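Local coordinates for enterotoxin SEN variant (Staphylococcus aureus, PDB 6KRY), which probably acts as a superantigen toxin, activating T cells by bridging MHC class II molecules and T-cell receptors, as its family generally does, at residues 180-185 and 215-220. Numbering follows the deposited sequence.
Sequences SNNHQN and SSNYHI
Ser-180 and Tyr-218 form an antiparallel, non-hydrogen-bonded pair at one end of the beta-grasp sheet, where strand 173-180 runs into a type I turn (Ser-180 to His-183) beside the start of strand 218-225. The Ser-180 CA lies 4.2 Å from the centroid of the Tyr-218 ring and 13° off its normal, a CH-pi contact over the face. One residue further, Asn-181 N donates to Asn-217 O at 2.8 Å, nearly straight at the hydrogen although the donor stands above the carbonyl plane. The Asn-181 side chain folds beside its own backbone N (chi1 -64°), which lays the amide along the backbone of Ser-216 to Tyr-218. There its OD1 accepts a hydrogen bond from His-219 ND1 at 2.6 Å, 177° at the hydrogen and in the ring plane, while ND2 reaches Tyr-218 O through a water. The Asn-217 amide extends anti to its backbone N and reaches the 180-183 turn: OD1 accepts from Asn-182 N at 3.0 Å, a bent bond, and ND2 donates to Asn-182 OD1 at 3.1 Å. That oxygen also accepts from Gln-184 N in an Asx turn, the two donors arriving from opposite faces of its plane. The straight, in-plane bond should favour this rotation of the His-219 ring and the ND1-protonated form, and the paired bonds of Asn-217 join the backbone and side chain of Asn-182 to the loop residue that precedes strand 218-225.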
loop_
_atom_site.group_PDB
_atom_site.type_symbol
_atom_site.label_atom_id
_atom_site.label_comp_id
_atom_site.label_asym_id
_atom_site.label_seq_id
_atom_site.Cartn_x
_atom_site.Cartn_y
_atom_site.Cartn_z
ATOM N N SER A 180 -0.043 -1.901 -18.042
ATOM C CA SER A 180 -0.897 -0.919 -18.720
ATOM C C SER A 180 -1.774 -1.641 -19.767
ATOM O O SER A 180 -1.282 -2.391 -20.610
ATOM C CB SER A 180 -0.073 0.211 -19.318
ATOM O OG SER A 180 0.780 -0.270 -20.328
ATOM N N ASN A 181 -3.083 -1.372 -19.724
ATOM C CA ASN A 181 -4.053 -1.883 -20.672
ATOM C C ASN A 181 -3.703 -1.468 -22.102
ATOM O O ASN A 181 -3.861 -2.253 -23.012
ATOM C CB ASN A 181 -5.469 -1.381 -20.382
ATOM C CG ASN A 181 -5.987 -1.866 -19.050
ATOM O OD1 ASN A 181 -5.328 -2.666 -18.411
ATOM N ND2 ASN A 181 -7.141 -1.372 -18.626
ATOM N N ASN A 182 -3.248 -0.233 -22.284
ATOM C CA ASN A 182 -3.013 0.314 -23.638
ATOM C C ASN A 182 -1.572 0.056 -24.113
ATOM O O ASN A 182 -1.195 0.560 -25.183
ATOM C CB ASN A 182 -3.348 1.807 -23.705
ATOM C CG ASN A 182 -2.472 2.668 -22.818
ATOM O OD1 ASN A 182 -1.468 2.211 -22.258
ATOM N ND2 ASN A 182 -2.829 3.938 -22.690
ATOM N N HIS A 183 -0.757 -0.609 -23.285
ATOM C CA HIS A 183 0.662 -1.003 -23.596
ATOM C C HIS A 183 1.613 0.186 -23.705
ATOM O O HIS A 183 2.741 -0.002 -24.193
ATOM C CB HIS A 183 0.779 -1.820 -24.896
ATOM C CG HIS A 183 -0.197 -2.937 -24.938
ATOM N ND1 HIS A 183 -0.077 -4.037 -24.097
ATOM C CD2 HIS A 183 -1.336 -3.096 -25.640
ATOM C CE1 HIS A 183 -1.104 -4.847 -24.299
ATOM N NE2 HIS A 183 -1.894 -4.290 -25.235
ATOM N N GLN A 184 1.210 1.378 -23.253
ATOM C CA GLN A 184 2.021 2.548 -23.501
ATOM C C GLN A 184 3.024 2.799 -22.367
ATOM O O GLN A 184 3.963 3.584 -22.540
ATOM C CB GLN A 184 1.118 3.749 -23.697
ATOM C CG GLN A 184 0.289 3.655 -24.966
ATOM C CD GLN A 184 -0.485 4.932 -25.148
ATOM O OE1 GLN A 184 -0.189 5.925 -24.492
ATOM N NE2 GLN A 184 -1.505 4.896 -25.991
ATOM N N ASN A 185 2.825 2.148 -21.215
ATOM C CA ASN A 185 3.739 2.288 -20.059
ATOM C C ASN A 185 4.392 0.933 -19.781
ATOM O O ASN A 185 3.752 -0.100 -19.935
ATOM C CB ASN A 185 3.009 2.833 -18.834
ATOM C CG ASN A 185 2.063 3.958 -19.198
ATOM O OD1 ASN A 185 2.176 4.532 -20.276
ATOM N ND2 ASN A 185 1.118 4.271 -18.329
ATOM N N SER A 215 -6.396 4.686 -12.995
ATOM C CA SER A 215 -7.214 3.482 -12.667
ATOM C C SER A 215 -7.896 2.912 -13.927
ATOM O O SER A 215 -8.161 1.723 -13.958
ATOM C CB SER A 215 -8.214 3.743 -11.588
ATOM O OG SER A 215 -9.149 4.730 -11.980
ATOM N N SER A 216 -8.100 3.730 -14.962
ATOM C CA SER A 216 -8.749 3.234 -16.211
ATOM C C SER A 216 -7.776 2.361 -17.003
ATOM O O SER A 216 -8.215 1.593 -17.847
ATOM C CB SER A 216 -9.343 4.323 -17.073
ATOM O OG SER A 216 -8.342 5.041 -17.778
ATOM N N ASN A 217 -6.467 2.466 -16.738
ATOM C CA ASN A 217 -5.475 1.951 -17.695
ATOM C C ASN A 217 -4.604 0.819 -17.133
ATOM O O ASN A 217 -3.615 0.515 -17.749
ATOM C CB ASN A 217 -4.557 3.054 -18.251
ATOM C CG ASN A 217 -3.714 2.599 -19.432
ATOM O OD1 ASN A 217 -4.181 1.840 -20.284
ATOM N ND2 ASN A 217 -2.493 3.097 -19.510
ATOM N N TYR A 218 -4.979 0.188 -16.012
ATOM C CA TYR A 218 -4.116 -0.796 -15.412
ATOM C C TYR A 218 -4.911 -2.061 -15.099
ATOM O O TYR A 218 -6.108 -2.037 -14.784
ATOM C CB TYR A 218 -3.375 -0.241 -14.186
ATOM C CG TYR A 218 -2.097 0.438 -14.575
ATOM C CD1 TYR A 218 -2.088 1.732 -15.076
ATOM C CD2 TYR A 218 -0.895 -0.255 -14.538
ATOM C CE1 TYR A 218 -0.923 2.302 -15.575
ATOM C CE2 TYR A 218 0.277 0.306 -15.015
ATOM C CZ TYR A 218 0.267 1.589 -15.530
ATOM O OH TYR A 218 1.435 2.170 -15.942
ATOM N N HIS A 219 -4.220 -3.186 -15.181
ATOM C CA HIS A 219 -4.731 -4.467 -14.674
ATOM C C HIS A 219 -3.545 -5.161 -14.009
ATOM O O HIS A 219 -2.387 -4.728 -14.167
ATOM C CB HIS A 219 -5.374 -5.324 -15.765
ATOM C CG HIS A 219 -4.437 -5.763 -16.838
ATOM N ND1 HIS A 219 -4.175 -4.967 -17.941
ATOM C CD2 HIS A 219 -3.677 -6.869 -16.975
ATOM C CE1 HIS A 219 -3.293 -5.565 -18.719
ATOM N NE2 HIS A 219 -3.010 -6.770 -18.178
ATOM N N ILE A 220 -3.852 -6.164 -13.208
ATOM C CA ILE A 220 -2.822 -6.754 -12.329
ATOM C C ILE A 220 -2.739 -8.244 -12.604
ATOM O O ILE A 220 -3.767 -8.890 -12.783
ATOM C CB ILE A 220 -3.180 -6.448 -10.879
ATOM C CG1 ILE A 220 -3.219 -4.930 -10.692
ATOM C CG2 ILE A 220 -2.208 -7.106 -9.904
ATOM C CD1 ILE A 220 -3.811 -4.519 -9.365
HETATM O O HOH W 1 -8.354 -2.033 -15.904
#